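Local coordinates for protein major extracellular endoglucanase (Xanthomonas campestris pv. campestris, PDB 4TUF) that hydrolyses internal beta-1,4-glucosidic linkages of cellulose, lichenin and cereal beta-D-glucans through its family 5 glycoside hydrolase catalytic domain, the part present here, at residues Leu52-Val57 with Thr338-Leu343; Ile46-Gly51 with Trp312-Asn317. All coordinates share one frame; numbering follows the deposited sequence. Where two conformers were deposited one is given.

Contact 1 of 2, residues Leu52-Val57 with Thr338-Leu343; sequences LGFNAV and TLLRTL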
loop_
_atom_site.group_PDB
_atom_site.type_symbol
_atom_site.label_atom_id
_atom_site.label_comp_id
_atom_site.label_asym_id
_atom_site.label_seq_id
_atom_site.Cartn_x
_atom_site.Cartn_y
_atom_site.Cartn_z
ATOM N N LEU A 52 -5.526 15.245 10.760
ATOM C CA LEU A 52 -5.004 14.362 11.796
ATOM C C LEU A 52 -3.491 14.265 11.705
ATOM O O LEU A 52 -2.826 13.840 12.651
ATOM C CB LEU A 52 -5.621 12.970 11.689
ATOM C CG LEU A 52 -7.124 12.869 11.940
ATOM C CD1 LEU A 52 -7.626 11.510 11.491
ATOM C CD2 LEU A 52 -7.448 13.108 13.402
ATOM N N GLY A 53 -2.953 14.656 10.554
ATOM C CA GLY A 53 -1.518 14.660 10.353
ATOM C C GLY A 53 -1.055 13.913 9.120
ATOM O O GLY A 53 0.123 13.972 8.774
ATOM N N PHE A 54 -1.968 13.204 8.458
ATOM C CA PHE A 54 -1.613 12.445 7.258
ATOM C C PHE A 54 -1.329 13.384 6.092
ATOM O O PHE A 54 -2.069 14.340 5.865
ATOM C CB PHE A 54 -2.728 11.469 6.854
ATOM C CG PHE A 54 -3.005 10.385 7.862
ATOM C CD1 PHE A 54 -2.160 9.300 7.986
ATOM C CD2 PHE A 54 -4.134 10.437 8.661
ATOM C CE1 PHE A 54 -2.426 8.299 8.903
ATOM C CE2 PHE A 54 -4.403 9.440 9.576
ATOM C CZ PHE A 54 -3.549 8.371 9.695
ATOM N N ASN A 55 -0.264 13.109 5.347
ATOM C CA ASN A 55 0.024 13.882 4.146
ATOM C C ASN A 55 0.162 12.981 2.930
ATOM O O ASN A 55 0.582 13.426 1.865
ATOM C CB ASN A 55 1.293 14.710 4.329
ATOM C CG ASN A 55 2.557 13.891 4.165
ATOM O OD1 ASN A 55 2.567 12.681 4.398
ATOM N ND2 ASN A 55 3.638 14.552 3.769
ATOM N N ALA A 56 -0.178 11.709 3.101
ATOM C CA ALA A 56 -0.004 10.739 2.032
ATOM C C ALA A 56 -1.089 9.677 2.075
ATOM O O ALA A 56 -1.564 9.306 3.143
ATOM C CB ALA A 56 1.370 10.098 2.119
ATOM N N VAL A 57 -1.466 9.182 0.903
ATOM C CA VAL A 57 -2.562 8.236 0.783
ATOM C C VAL A 57 -2.223 7.143 -0.236
ATOM O O VAL A 57 -1.693 7.422 -1.313
ATOM C CB VAL A 57 -3.870 8.969 0.378
ATOM C CG1 VAL A 57 -4.726 8.118 -0.539
ATOM C CG2 VAL A 57 -4.651 9.388 1.610
ATOM N N THR A 338 -1.815 8.378 18.059
ATOM C CA THR A 338 -0.664 8.684 18.900
ATOM C C THR A 338 0.500 7.759 18.549
ATOM O O THR A 338 1.662 8.158 18.607
ATOM C CB THR A 338 -1.019 8.567 20.393
ATOM O OG1 THR A 338 -2.057 9.507 20.701
ATOM C CG2 THR A 338 0.189 8.861 21.267
ATOM N N LEU A 339 0.178 6.531 18.161
ATOM C CA LEU A 339 1.185 5.571 17.714
ATOM C C LEU A 339 1.845 6.010 16.406
ATOM O O LEU A 339 3.062 5.921 16.250
ATOM C CB LEU A 339 0.562 4.188 17.532
ATOM C CG LEU A 339 1.490 3.082 17.033
ATOM C CD1 LEU A 339 2.389 2.588 18.157
ATOM C CD2 LEU A 339 0.685 1.942 16.439
ATOM N N LEU A 340 1.031 6.477 15.467
ATOM C CA LEU A 340 1.535 6.911 14.173
ATOM C C LEU A 340 2.399 8.166 14.297
ATOM O O LEU A 340 3.435 8.273 13.641
ATOM C CB LEU A 340 0.377 7.153 13.202
ATOM C CG LEU A 340 -0.328 5.891 12.701
ATOM C CD1 LEU A 340 -1.612 6.245 11.986
ATOM C CD2 LEU A 340 0.585 5.110 11.776
ATOM N N ARG A 341 1.985 9.110 15.136
ATOM C CA ARG A 341 2.759 10.336 15.304
ATOM C C ARG A 341 4.105 10.024 15.942
ATOM O O ARG A 341 5.102 10.690 15.665
ATOM C CB ARG A 341 1.988 11.362 16.132
ATOM C CG ARG A 341 0.718 11.830 15.441
ATOM C CD ARG A 341 0.082 13.023 16.121
ATOM N NE ARG A 341 -1.183 13.383 15.484
ATOM C CZ ARG A 341 -2.383 13.133 16.000
ATOM N NH1 ARG A 341 -2.495 12.533 17.179
ATOM N NH2 ARG A 341 -3.471 13.496 15.341
ATOM N N THR A 342 4.126 8.998 16.785
ATOM C CA THR A 342 5.368 8.510 17.361
ATOM C C THR A 342 6.297 8.019 16.258
ATOM O O THR A 342 7.470 8.379 16.220
ATOM C CB THR A 342 5.111 7.380 18.369
ATOM O OG1 THR A 342 4.519 7.928 19.552
ATOM C CG2 THR A 342 6.413 6.674 18.738
ATOM N N LEU A 343 5.754 7.206 15.357
ATOM C CA LEU A 343 6.497 6.713 14.202
ATOM C C LEU A 343 6.994 7.860 13.325
ATOM O O LEU A 343 8.148 7.871 12.902
ATOM C CB LEU A 343 5.631 5.762 13.372
ATOM C CG LEU A 343 6.241 5.279 12.052
ATOM C CD1 LEU A 343 7.443 4.381 12.311
ATOM C CD2 LEU A 343 5.209 4.569 11.189
#

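Contact 2 of 2, residues Ile46-Gly51 with Trp312-Asn317; sequences IVQMQG and WSWNPN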
loop_
_atom_site.group_PDB
_atom_site.type_symbol
_atom_site.label_atom_id
_atom_site.label_comp_id
_atom_site.label_asym_id
_atom_site.label_seq_id
_atom_site.Cartn_x
_atom_site.Cartn_y
_atom_site.Cartn_z
ATOM N N ILE A 46 -11.758 13.701 3.431
ATOM C CA ILE A 46 -10.367 13.941 3.063
ATOM C C ILE A 46 -9.789 15.056 3.929
ATOM O O ILE A 46 -8.683 14.937 4.452
ATOM C CB ILE A 46 -10.233 14.307 1.572
ATOM C CG1 ILE A 46 -10.466 13.071 0.702
ATOM C CG2 ILE A 46 -8.864 14.908 1.282
ATOM C CD1 ILE A 46 -10.494 13.374 -0.775
ATOM N N VAL A 47 -10.555 16.133 4.075
ATOM C CA VAL A 47 -10.174 17.267 4.909
ATOM C C VAL A 47 -9.814 16.805 6.314
ATOM O O VAL A 47 -8.868 17.308 6.923
ATOM C CB VAL A 47 -11.315 18.314 4.975
ATOM C CG1 VAL A 47 -11.156 19.237 6.176
ATOM C CG2 VAL A 47 -11.380 19.113 3.685
ATOM N N GLN A 48 -10.559 15.823 6.815
ATOM C CA GLN A 48 -10.348 15.326 8.168
ATOM C C GLN A 48 -9.054 14.533 8.304
ATOM O O GLN A 48 -8.347 14.663 9.299
ATOM C CB GLN A 48 -11.514 14.450 8.617
ATOM C CG GLN A 48 -11.429 14.089 10.086
ATOM C CD GLN A 48 -12.556 13.201 10.545
ATOM O OE1 GLN A 48 -13.225 12.557 9.735
ATOM N NE2 GLN A 48 -12.777 13.160 11.859
ATOM N N MET A 49 -8.745 13.709 7.309
ATOM C CA MET A 49 -7.593 12.833 7.426
ATOM C C MET A 49 -6.302 13.628 7.261
ATOM O O MET A 49 -5.259 13.230 7.772
ATOM C CB MET A 49 -7.674 11.670 6.421
ATOM C CG MET A 49 -7.321 11.981 4.987
ATOM S SD MET A 49 -7.400 10.484 3.971
ATOM C CE MET A 49 -9.152 10.372 3.618
ATOM N N GLN A 50 -6.367 14.765 6.580
ATOM C CA GLN A 50 -5.187 15.613 6.491
ATOM C C GLN A 50 -4.975 16.327 7.818
ATOM O O GLN A 50 -3.839 16.536 8.244
ATOM C CB GLN A 50 -5.303 16.629 5.353
ATOM C CG GLN A 50 -4.028 17.432 5.145
ATOM C CD GLN A 50 -4.112 18.396 3.980
ATOM O OE1 GLN A 50 -5.065 19.169 3.858
ATOM N NE2 GLN A 50 -3.108 18.356 3.114
ATOM N N GLY A 51 -6.079 16.687 8.470
ATOM C CA GLY A 51 -6.036 17.388 9.740
ATOM C C GLY A 51 -5.463 16.567 10.882
ATOM O O GLY A 51 -4.971 17.124 11.862
ATOM N N TRP A 312 -2.803 0.663 7.699
ATOM C CA TRP A 312 -3.995 -0.049 7.252
ATOM C C TRP A 312 -5.020 -0.107 8.385
ATOM O O TRP A 312 -4.800 -0.840 9.353
ATOM C CB TRP A 312 -3.611 -1.465 6.808
ATOM C CG TRP A 312 -4.704 -2.264 6.171
ATOM C CD1 TRP A 312 -5.513 -1.864 5.158
ATOM C CD2 TRP A 312 -5.076 -3.619 6.471
ATOM N NE1 TRP A 312 -6.385 -2.872 4.817
ATOM C CE2 TRP A 312 -6.134 -3.961 5.607
ATOM C CE3 TRP A 312 -4.630 -4.565 7.395
ATOM C CZ2 TRP A 312 -6.750 -5.214 5.636
ATOM C CZ3 TRP A 312 -5.236 -5.814 7.411
ATOM C CH2 TRP A 312 -6.287 -6.122 6.546
ATOM N N SER A 313 -6.128 0.630 8.289
ATOM C CA SER A 313 -6.458 1.504 7.166
ATOM C C SER A 313 -7.220 2.726 7.658
ATOM O O SER A 313 -7.419 2.901 8.858
ATOM C CB SER A 313 -7.312 0.769 6.140
ATOM O OG SER A 313 -8.536 0.368 6.731
ATOM N N TRP A 314 -7.668 3.560 6.731
ATOM C CA TRP A 314 -8.554 4.661 7.081
ATOM C C TRP A 314 -9.919 4.118 7.488
ATOM O O TRP A 314 -10.406 4.387 8.581
ATOM C CB TRP A 314 -8.704 5.636 5.911
ATOM C CG TRP A 314 -9.651 6.767 6.184
ATOM C CD1 TRP A 314 -10.868 6.981 5.602
ATOM C CD2 TRP A 314 -9.456 7.838 7.113
ATOM N NE1 TRP A 314 -11.444 8.121 6.111
ATOM C CE2 TRP A 314 -10.597 8.666 7.041
ATOM C CE3 TRP A 314 -8.429 8.178 8.004
ATOM C CZ2 TRP A 314 -10.740 9.811 7.826
ATOM C CZ3 TRP A 314 -8.571 9.315 8.781
ATOM C CH2 TRP A 314 -9.720 10.117 8.688
ATOM N N ASN A 315 -10.499 3.335 6.596
ATOM C CA ASN A 315 -11.823 2.769 6.762
ATOM C C ASN A 315 -11.926 1.778 7.908
ATOM O O ASN A 315 -11.042 0.961 8.112
ATOM C CB ASN A 315 -12.261 2.078 5.468
ATOM C CG ASN A 315 -11.697 2.736 4.224
ATOM O OD1 ASN A 315 -10.494 2.738 4.000
ATOM N ND2 ASN A 315 -12.571 3.294 3.408
ATOM N N PRO A 316 -13.033 1.845 8.635
ATOM C CA PRO A 316 -13.351 0.892 9.677
ATOM C C PRO A 316 -13.633 -0.488 9.163
ATOM O O PRO A 316 -13.325 -1.455 9.840
ATOM C CB PRO A 316 -14.615 1.463 10.277
ATOM C CG PRO A 316 -15.108 2.426 9.299
ATOM C CD PRO A 316 -13.886 3.017 8.751
ATOM N N ASN A 317 -14.314 -0.566 8.029
ATOM C CA ASN A 317 -14.837 -1.833 7.582
ATOM C C ASN A 317 -13.791 -2.622 6.838
ATOM O O ASN A 317 -13.985 -3.031 5.698
ATOM C CB ASN A 317 -16.062 -1.618 6.698
ATOM C CG ASN A 317 -15.736 -0.868 5.429
ATOM O OD1 ASN A 317 -14.737 -0.166 5.356
ATOM N ND2 ASN A 317 -16.579 -1.017 4.422
#

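Contact 1 of 2, residues Leu52-Val57 with Thr338-Leu343
Two nitrogens of the Arg-341 guanidinium converge on one backbone oxygen, that of Leu-52. The main bond runs from NH2 of Arg-341 to O of Leu-52 over 2.8 Å, with an angle of 147° at the hydrogen. The donor lies in the carbonyl plane, on a lone pair of the oxygen, with a C=O...N angle of 131°, while the oxygen itself lies somewhat out of the guanidinium plane. A second, weak bond links NE of Arg-341 to the same O of Leu-52 at 3.3 Å; its bent geometry marks it as secondary. The oxygen therefore meets the NE/NH2 edge of the group, and this pairing, one good bond and one weak, should restrict the rotation of the guanidinium. The side chain bridges the gap because it stays extended from CG to NE.

The acceptor lies where helix 42-51 gives way to loop. Gly-53, with its positive phi of 127°, closes the helix in a Schellman motif, and the Leu-52 carbonyl that precedes it faces helix 334-344. A long-chain donor from that second helix thus takes up a carbonyl in the turn that closes the first.

The neighbouring residue on the helix, Leu-340, makes the apolar contact. CD1 of Leu-340 sits 3.7 Å from CZ of Phe-54 and nearly as close to CE1, approaching the far end of the ring obliquely, and the two side chains cross at roughly a right angle.

Around this pair, Trp-344 meets the Phe-54 ring edge-to-face and Met-337 adds a further contact. Phe-54 also touches Val-22 of strand 16-23, while Leu-339 and Leu-343 pack on helix 288-303; the contact thus joins the turn entering barrel strand 56-61 to the C-terminal helix of the TIM barrel.

Contact 2 of 2, residues Ile46-Gly51 with Trp312-Asn317
Met-49 lies across one face of the Trp-314 indole, with a CH-pi interaction from its CB. CB of Met-49 stands 3.6 Å from the centroid of the Trp-314 six-membered ring, 21° off the normal, and comes within 3.4 Å of CH2 of Trp-314. The sulfur adds a looser Met-aromatic contact, with SD of Met-49 4.8 Å from the centroid of the Trp-314 six-membered ring, above the face at some distance. With chi1 at 78°, CG of Met-49 lies between the backbone N and the carbonyl carbon; the bend at chi3 then brings CE of Met-49 to 4.1 Å from NE1 of Trp-314, over the pyrrole part of the indole.

This is helix-to-loop packing within the (beta/alpha)8 barrel. Met-49 belongs to helix 42-51, between strands 16-23 and 56-61, whereas Trp-314 follows strand 309-311, which pairs with strand 16-23. The indole reaches outward from the loop to the helix, its CG anti to the backbone N, and also touches Leu-325.

Polar groups contribute little across the interface, which has no hydrogen bond. OE1 of Gln-48 comes to the ring edge, 4.2 Å from CZ2 of Trp-314, with amide and ring planes 79° apart. That oxygen accepts a hydrogen bond from NH1 of Arg-40.

Overall arrangement
Contacts 1 and 2 lie on the same side of the chain's centre, their own centres 11 Å apart, and share consecutive elements: helix 42-51 runs into the turn before strand 56-61. Contact 2 is the more buried and rests on apolar and sulfur-aromatic packing against an indole. Contact 1 is only partly buried, and pairs an arginine-carbonyl bond between partly exposed residues with buried leucine-phenylalanine packing. They meet directly: CD1 of Leu-52 lies 3.6 Å from CZ3 of Trp-314, and CG2 of Val-57 is 3.8 Å from SD of Met-49. Together they join this helix-turn-strand unit to the loop after strand 309-311 and to helix 334-344.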